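Putative 3-hydroxybutyryl-CoA dehydratase (Rhodopseudomonas palustris, PDB 3HIN) probably interconverts short-chain 3-hydroxyacyl-CoA and enoyl-CoA thioesters by removing or adding water, as a lyase of the crotonase family. Local coordinates at residues 25-30 and 60-65; 34-39 and 74-79; 120-125 and 139-144. All blocks are in the same frame, centred on the assembly; numbering follows the deposited sequence.

Interaction 1: 25-30 and 60-65; sequences PVLTIG and RAVVIH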
# COMPACT_ATOMS: atom_id res chain seq x y z
N PRO A 25 -23.03 -13.56 -28.83
CA PRO A 25 -23.12 -12.71 -27.63
C PRO A 25 -21.74 -12.21 -27.16
O PRO A 25 -21.56 -11.83 -25.98
CB PRO A 25 -23.74 -13.68 -26.61
CG PRO A 25 -22.98 -14.98 -26.91
CD PRO A 25 -22.87 -14.99 -28.49
N VAL A 26 -20.76 -12.26 -28.07
CA VAL A 26 -19.40 -11.84 -27.81
C VAL A 26 -19.07 -10.51 -28.51
O VAL A 26 -19.09 -10.39 -29.76
CB VAL A 26 -18.37 -12.89 -28.27
CG1 VAL A 26 -16.93 -12.50 -27.82
CG2 VAL A 26 -18.76 -14.25 -27.68
N LEU A 27 -18.78 -9.51 -27.68
CA LEU A 27 -18.29 -8.22 -28.15
C LEU A 27 -16.81 -8.37 -28.46
O LEU A 27 -16.01 -8.67 -27.57
CB LEU A 27 -18.50 -7.17 -27.09
CG LEU A 27 -18.12 -5.72 -27.43
CD1 LEU A 27 -19.12 -5.12 -28.42
CD2 LEU A 27 -17.97 -4.89 -26.18
N THR A 28 -16.44 -8.24 -29.73
CA THR A 28 -15.05 -8.35 -30.03
C THR A 28 -14.42 -7.00 -30.26
O THR A 28 -15.01 -6.16 -30.97
CB THR A 28 -14.78 -9.28 -31.23
OG1 THR A 28 -15.21 -8.67 -32.45
CG2 THR A 28 -15.48 -10.65 -30.96
N ILE A 29 -13.22 -6.82 -29.71
CA ILE A 29 -12.56 -5.53 -29.69
C ILE A 29 -11.14 -5.62 -30.24
O ILE A 29 -10.22 -6.04 -29.53
CB ILE A 29 -12.47 -4.98 -28.27
CG1 ILE A 29 -13.86 -4.71 -27.69
CG2 ILE A 29 -11.70 -3.66 -28.30
CD1 ILE A 29 -13.82 -4.24 -26.16
N GLY A 30 -10.93 -5.18 -31.46
CA GLY A 30 -9.62 -5.38 -32.06
C GLY A 30 -8.78 -4.15 -32.02
O GLY A 30 -9.21 -3.12 -32.48
N ARG A 60 -22.39 -11.27 -23.52
CA ARG A 60 -22.02 -12.13 -22.39
C ARG A 60 -20.54 -12.49 -22.30
O ARG A 60 -20.16 -13.20 -21.39
CB ARG A 60 -22.93 -13.38 -22.28
CG ARG A 60 -24.42 -13.00 -22.08
CD ARG A 60 -25.32 -14.21 -21.73
NE ARG A 60 -25.40 -15.13 -22.87
CZ ARG A 60 -26.13 -14.95 -23.97
NH1 ARG A 60 -26.92 -13.87 -24.13
NH2 ARG A 60 -26.07 -15.88 -24.94
N ALA A 61 -19.71 -11.94 -23.20
CA ALA A 61 -18.28 -12.02 -23.17
C ALA A 61 -17.67 -10.97 -24.08
O ALA A 61 -18.33 -10.46 -25.01
CB ALA A 61 -17.79 -13.42 -23.57
N VAL A 62 -16.41 -10.66 -23.78
CA VAL A 62 -15.60 -9.71 -24.51
C VAL A 62 -14.30 -10.40 -24.88
O VAL A 62 -13.62 -10.91 -23.99
CB VAL A 62 -15.20 -8.45 -23.68
CG1 VAL A 62 -14.46 -7.50 -24.58
CG2 VAL A 62 -16.38 -7.75 -23.14
N VAL A 63 -13.96 -10.40 -26.17
CA VAL A 63 -12.62 -10.81 -26.63
C VAL A 63 -11.87 -9.57 -27.10
O VAL A 63 -12.36 -8.85 -27.99
CB VAL A 63 -12.72 -11.80 -27.80
CG1 VAL A 63 -11.35 -12.00 -28.47
CG2 VAL A 63 -13.24 -13.16 -27.25
N ILE A 64 -10.71 -9.29 -26.50
CA ILE A 64 -9.84 -8.25 -26.98
C ILE A 64 -8.67 -8.85 -27.76
O ILE A 64 -8.03 -9.80 -27.31
CB ILE A 64 -9.26 -7.47 -25.87
CG1 ILE A 64 -10.35 -6.86 -25.03
CG2 ILE A 64 -8.28 -6.35 -26.44
CD1 ILE A 64 -9.76 -6.23 -23.78
N HIS A 65 -8.40 -8.33 -28.93
CA HIS A 65 -7.48 -9.01 -29.82
C HIS A 65 -6.75 -7.99 -30.67
O HIS A 65 -7.12 -6.86 -30.66
CB HIS A 65 -8.24 -10.00 -30.70
CG HIS A 65 -9.23 -9.38 -31.63
ND1 HIS A 65 -9.07 -9.39 -33.01
CD2 HIS A 65 -10.42 -8.80 -31.40
CE1 HIS A 65 -10.09 -8.78 -33.57
NE2 HIS A 65 -10.94 -8.42 -32.62
O HOH W 1 -13.27 -6.93 -33.33

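Interaction 2: 34-39 and 74-79; sequences PKKRNA and GLDLSE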
# COMPACT_ATOMS: atom_id res chain seq x y z
N PRO A 34 -2.09 -0.95 -36.47
CA PRO A 34 -1.10 -1.95 -36.88
C PRO A 34 0.28 -1.39 -37.36
O PRO A 34 1.31 -2.07 -37.20
CB PRO A 34 -1.84 -2.75 -37.98
CG PRO A 34 -2.98 -1.81 -38.45
CD PRO A 34 -3.38 -1.08 -37.20
N LYS A 35 0.32 -0.17 -37.88
CA LYS A 35 1.56 0.42 -38.37
C LYS A 35 2.53 0.65 -37.22
O LYS A 35 3.74 0.73 -37.41
CB LYS A 35 1.31 1.72 -39.13
CG LYS A 35 0.44 1.51 -40.37
CD LYS A 35 0.65 2.61 -41.46
CE LYS A 35 -0.06 2.18 -42.77
NZ LYS A 35 0.75 2.48 -44.00
N LYS A 36 1.97 0.81 -36.03
CA LYS A 36 2.79 0.83 -34.83
C LYS A 36 2.47 -0.29 -33.85
O LYS A 36 2.51 -0.09 -32.64
CB LYS A 36 2.71 2.20 -34.18
CG LYS A 36 1.37 2.84 -34.32
CD LYS A 36 1.47 4.22 -34.92
CE LYS A 36 2.76 4.94 -34.55
NZ LYS A 36 2.54 6.40 -34.49
N ARG A 37 2.17 -1.47 -34.39
CA ARG A 37 2.05 -2.68 -33.56
C ARG A 37 1.10 -2.40 -32.42
O ARG A 37 1.34 -2.81 -31.29
CB ARG A 37 3.44 -3.15 -33.04
CG ARG A 37 4.56 -3.28 -34.19
CD ARG A 37 5.86 -3.98 -33.67
NE ARG A 37 6.59 -3.11 -32.74
CZ ARG A 37 7.41 -3.51 -31.76
NH1 ARG A 37 7.63 -4.81 -31.51
NH2 ARG A 37 8.01 -2.59 -31.00
N ASN A 38 0.04 -1.64 -32.71
CA ASN A 38 -1.03 -1.48 -31.76
C ASN A 38 -0.54 -0.81 -30.49
O ASN A 38 -1.03 -1.06 -29.36
CB ASN A 38 -1.69 -2.85 -31.47
CG ASN A 38 -2.46 -3.40 -32.68
OD1 ASN A 38 -2.86 -2.64 -33.58
ND2 ASN A 38 -2.61 -4.76 -32.75
N ALA A 39 0.49 0.02 -30.65
CA ALA A 39 0.91 0.90 -29.62
C ALA A 39 -0.28 1.65 -29.01
O ALA A 39 -1.08 2.28 -29.71
CB ALA A 39 1.95 1.90 -30.19
N GLY A 74 2.68 -1.89 -26.46
CA GLY A 74 2.60 -0.94 -25.37
C GLY A 74 2.63 0.50 -25.81
O GLY A 74 2.12 0.82 -26.87
N LEU A 75 3.21 1.36 -24.96
CA LEU A 75 3.06 2.80 -25.06
C LEU A 75 3.74 3.34 -26.32
O LEU A 75 4.88 2.99 -26.61
CB LEU A 75 3.56 3.53 -23.78
CG LEU A 75 3.46 5.09 -23.63
CD1 LEU A 75 2.07 5.67 -23.96
CD2 LEU A 75 3.94 5.67 -22.24
N ASP A 76 2.96 4.14 -27.08
CA ASP A 76 3.40 4.81 -28.30
C ASP A 76 4.58 5.77 -28.01
O ASP A 76 4.44 6.87 -27.42
CB ASP A 76 2.24 5.55 -29.00
CG ASP A 76 2.59 5.99 -30.46
OD1 ASP A 76 3.81 6.03 -30.80
OD2 ASP A 76 1.63 6.24 -31.27
N LEU A 77 5.74 5.32 -28.47
CA LEU A 77 6.97 6.00 -28.16
C LEU A 77 7.16 7.24 -29.05
O LEU A 77 7.94 8.13 -28.72
CB LEU A 77 8.14 4.99 -28.24
CG LEU A 77 8.13 3.89 -27.14
CD1 LEU A 77 9.50 3.21 -27.04
CD2 LEU A 77 7.72 4.43 -25.72
N SER A 78 6.39 7.33 -30.13
CA SER A 78 6.33 8.54 -30.95
C SER A 78 5.36 9.59 -30.41
O SER A 78 5.22 10.67 -30.97
CB SER A 78 5.91 8.19 -32.41
OG SER A 78 4.60 7.62 -32.49
N GLU A 79 4.64 9.27 -29.35
CA GLU A 79 3.60 10.14 -28.91
C GLU A 79 3.79 10.51 -27.46
O GLU A 79 2.84 10.89 -26.78
CB GLU A 79 2.25 9.47 -29.18
CG GLU A 79 1.77 9.63 -30.65
CD GLU A 79 0.35 9.06 -30.96
OE1 GLU A 79 -0.56 9.07 -30.08
OE2 GLU A 79 0.13 8.66 -32.14

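Interaction 3: 120-125 and 139-144; sequences GGLELA and YALPEG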
# COMPACT_ATOMS: atom_id res chain seq x y z
N GLY A 120 2.89 -1.68 -21.57
CA GLY A 120 1.45 -1.44 -21.46
C GLY A 120 0.57 -2.52 -22.06
O GLY A 120 -0.52 -2.80 -21.57
N GLY A 121 1.03 -3.10 -23.17
CA GLY A 121 0.33 -4.23 -23.81
C GLY A 121 0.26 -5.39 -22.87
O GLY A 121 -0.78 -6.03 -22.78
N LEU A 122 1.34 -5.64 -22.11
CA LEU A 122 1.26 -6.75 -21.12
C LEU A 122 0.25 -6.35 -20.02
O LEU A 122 -0.56 -7.14 -19.60
CB LEU A 122 2.66 -7.08 -20.55
CG LEU A 122 2.82 -8.23 -19.52
CD1 LEU A 122 2.07 -9.44 -20.04
CD2 LEU A 122 4.30 -8.56 -19.41
N GLU A 123 0.27 -5.09 -19.61
CA GLU A 123 -0.58 -4.60 -18.52
C GLU A 123 -2.06 -4.71 -18.92
O GLU A 123 -2.89 -5.20 -18.13
CB GLU A 123 -0.20 -3.16 -18.16
CG GLU A 123 1.21 -3.11 -17.53
CD GLU A 123 1.65 -1.69 -17.13
OE1 GLU A 123 1.96 -0.92 -18.05
OE2 GLU A 123 1.70 -1.32 -15.93
N LEU A 124 -2.34 -4.38 -20.17
CA LEU A 124 -3.66 -4.58 -20.76
C LEU A 124 -4.06 -6.06 -20.68
O LEU A 124 -5.14 -6.41 -20.22
CB LEU A 124 -3.57 -4.19 -22.23
CG LEU A 124 -4.85 -4.35 -23.01
CD1 LEU A 124 -5.86 -3.73 -22.12
CD2 LEU A 124 -4.73 -3.47 -24.30
N ALA A 125 -3.17 -6.93 -21.16
CA ALA A 125 -3.39 -8.33 -21.10
C ALA A 125 -3.62 -8.79 -19.69
O ALA A 125 -4.44 -9.69 -19.47
CB ALA A 125 -2.21 -9.11 -21.69
N TYR A 139 6.60 -11.76 -24.36
CA TYR A 139 6.29 -10.91 -23.20
C TYR A 139 7.55 -10.22 -22.71
O TYR A 139 8.67 -10.83 -22.69
CB TYR A 139 5.81 -11.75 -22.04
CG TYR A 139 4.64 -12.64 -22.38
CD1 TYR A 139 3.35 -12.09 -22.50
CD2 TYR A 139 4.83 -14.00 -22.61
CE1 TYR A 139 2.28 -12.87 -22.83
CE2 TYR A 139 3.73 -14.84 -22.95
CZ TYR A 139 2.46 -14.25 -23.03
OH TYR A 139 1.37 -15.00 -23.35
N ALA A 140 7.39 -8.94 -22.37
CA ALA A 140 8.50 -8.18 -21.87
C ALA A 140 8.03 -6.91 -21.21
O ALA A 140 6.94 -6.37 -21.55
CB ALA A 140 9.49 -7.82 -22.98
N LEU A 141 8.87 -6.42 -20.30
CA LEU A 141 8.72 -5.10 -19.73
C LEU A 141 9.98 -4.29 -19.98
O LEU A 141 10.84 -4.19 -19.11
CB LEU A 141 8.47 -5.21 -18.24
CG LEU A 141 7.16 -5.91 -17.94
CD1 LEU A 141 7.28 -6.36 -16.48
CD2 LEU A 141 5.94 -5.05 -18.18
N PRO A 142 10.10 -3.69 -21.18
CA PRO A 142 11.35 -3.00 -21.59
C PRO A 142 11.53 -1.63 -20.94
O PRO A 142 12.54 -0.98 -21.15
CB PRO A 142 11.12 -2.80 -23.08
CG PRO A 142 9.67 -2.43 -23.10
CD PRO A 142 9.11 -3.62 -22.26
N GLU A 143 10.57 -1.21 -20.14
CA GLU A 143 10.53 0.16 -19.59
C GLU A 143 11.72 0.54 -18.73
O GLU A 143 12.20 1.71 -18.79
CB GLU A 143 9.24 0.43 -18.75
CG GLU A 143 8.49 -0.80 -18.24
CD GLU A 143 7.42 -1.24 -19.22
OE1 GLU A 143 7.77 -1.85 -20.24
OE2 GLU A 143 6.22 -0.89 -19.03
N GLY A 144 12.14 -0.42 -17.89
CA GLY A 144 13.29 -0.27 -17.02
C GLY A 144 14.55 0.17 -17.74
O GLY A 144 15.36 0.90 -17.19

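Interaction 1: 25-30 and 60-65
A chi1 of 64° sets CG of H65 between its own backbone N and carbonyl carbon, and chi2 of 112° turns one face of the imidazole to G30 CA, a CH-pi contact with that CA 3.6 Å from the ring centroid. The segments carry strands 26-30 and 61-65, adjacent and parallel in a beta-alpha-beta unit whose helix is 42-51. L27 N donates to A61 O (2.9 Å), V63 N to L27 O, I29 N to V63 O (2.8 Å) and H65 N to I29 O. On one face V26 CG1 meets V63 CG2 at 3.8 Å; on the other I29 CD1 reaches V62 CG1, 3.7 Å away. A water in the plane of the imidazole joins the strands, 2.9 Å from H65 NE2 and 2.8 Å from T28 OG1. Replacing H65 by an alanine would probably leave this bridging water without its ring partner and uncover G30 CA. At the N-terminal ends P25 O accepts a nearly straight bond from R60 N (2.7 Å). R60 bends at chi3, bringing one guanidinium face over P25 CB while its NE bonds to A209 O.

Interaction 2: 34-39 and 74-79
K36 NZ reaches across to two side chains of 74-79, with a hydrogen bond to S78 OG (3.1 Å) and a salt bridge to D76 OD2 whose hydrogen bond is weak (3.3 Å). The lysine chain gets there by bending at chi2, chi3 and chi4, which also brings its CE beside the same two oxygens. Beside the polar group the backbones close up on an alanine: A39 CB packs on D76 CA at 3.8 Å, and A39 CA makes a CA-H...O contact with G74 O (3.0 Å). Inside 74-79, D76 OD1 takes the backbone N of S78 at 3.0 Å, on its anti side and 31° out of the carboxylate plane, an Asx turn. S78 OG also donates to D76 OD1, keeping the hydroxyl by the carboxylate where the lysine meets both, though the 2.5 Å length is very short and doubtful. D76 OD2 and E79 OE2 lie only 3.0 Å apart, two acceptors; R33 forms a salt bridge to each, and K36 probably supplies the second positive charge that balances the two carboxylates. In the other segment, K36 to A39 form a type I' turn closed by A39 N on K36 O (2.8 Å), with R37 and N38 both at positive phi. N38 steadies the turn from behind, its OD1 accepting from R33 N and its ND2 giving to F71 O and I67 O. Two loops are thus joined beyond the C-terminal ends of two parallel strands of the crotonase fold, next to A73, whose backbone N probably forms part of the oxyanion hole, as its equivalent does in crotonases.

Interaction 3: 120-125 and 139-144
L122, on the first turn of helix 120-127, comes nearest in backbone to Y139 in strand 138-140, with CA of L122 6.9 Å from CA of Y139 and no hydrogen bond crossing between the segments. Side chains therefore do the joining. L122 holds CG opposite its backbone N (chi1 -179°), which drives the isobutyl group out from the helix and toward 139-144. Its two methyls divide the work: CD1 of L122 meets CD1 of Y139 at 3.8 Å, approaching the ring obliquely, while CD2 of L122 sits 4.1 Å from CD2 of L141 and 4.0 Å from the carbonyl oxygen A140 O. The L122 side chain crosses those of Y139 and L141 at about a right angle. F187 completes this apolar layer, stacking on the Y139 ring and touching L122, and V117 of strand 116-118 packs against both.

At the next residue of the helix, E123, the contact changes character. The carboxylates of E123 and E143 come close, with E123 OE1 4.4 Å from E143 OE2 and no bond between them. The other oxygen of the first, E123 OE2, accepts from the backbone N of both G152 and G154, two bonds that fix how that carboxylate is turned. E143 folds back from the 3-10 segment through unusual torsions (chi1 20°, chi2 -92°), bringing its OE2 to 4.3 Å from G120 N, at the start of the helix, while its side chain touches I148 and V150. Two buried acids brought together beside an apolar wall match the pair of glutamates that handle water in hydratases of this family, so E123 and E143 probably take that part here.

In the fold
Interactions 1 and 2 alternate along the chain: strands 26-31 and 61-66, paired in interaction 1, run into the two loops that meet in interaction 2, with the contact centres 22 Å apart. Interaction 3 follows later in sequence, on the same side of the chain's centre as interaction 2; their centres are 13 Å apart and their nearest atoms about 3 Å. Between these two the active site probably lies: relatives form the oxyanion hole from backbone N atoms equivalent to those of A73, just before 74-79, and G120, and E123 and E143 of interaction 3 would probably supply the acids beside it. Interaction 1 sits across the chain's centre from interaction 3, about 21 Å between centres.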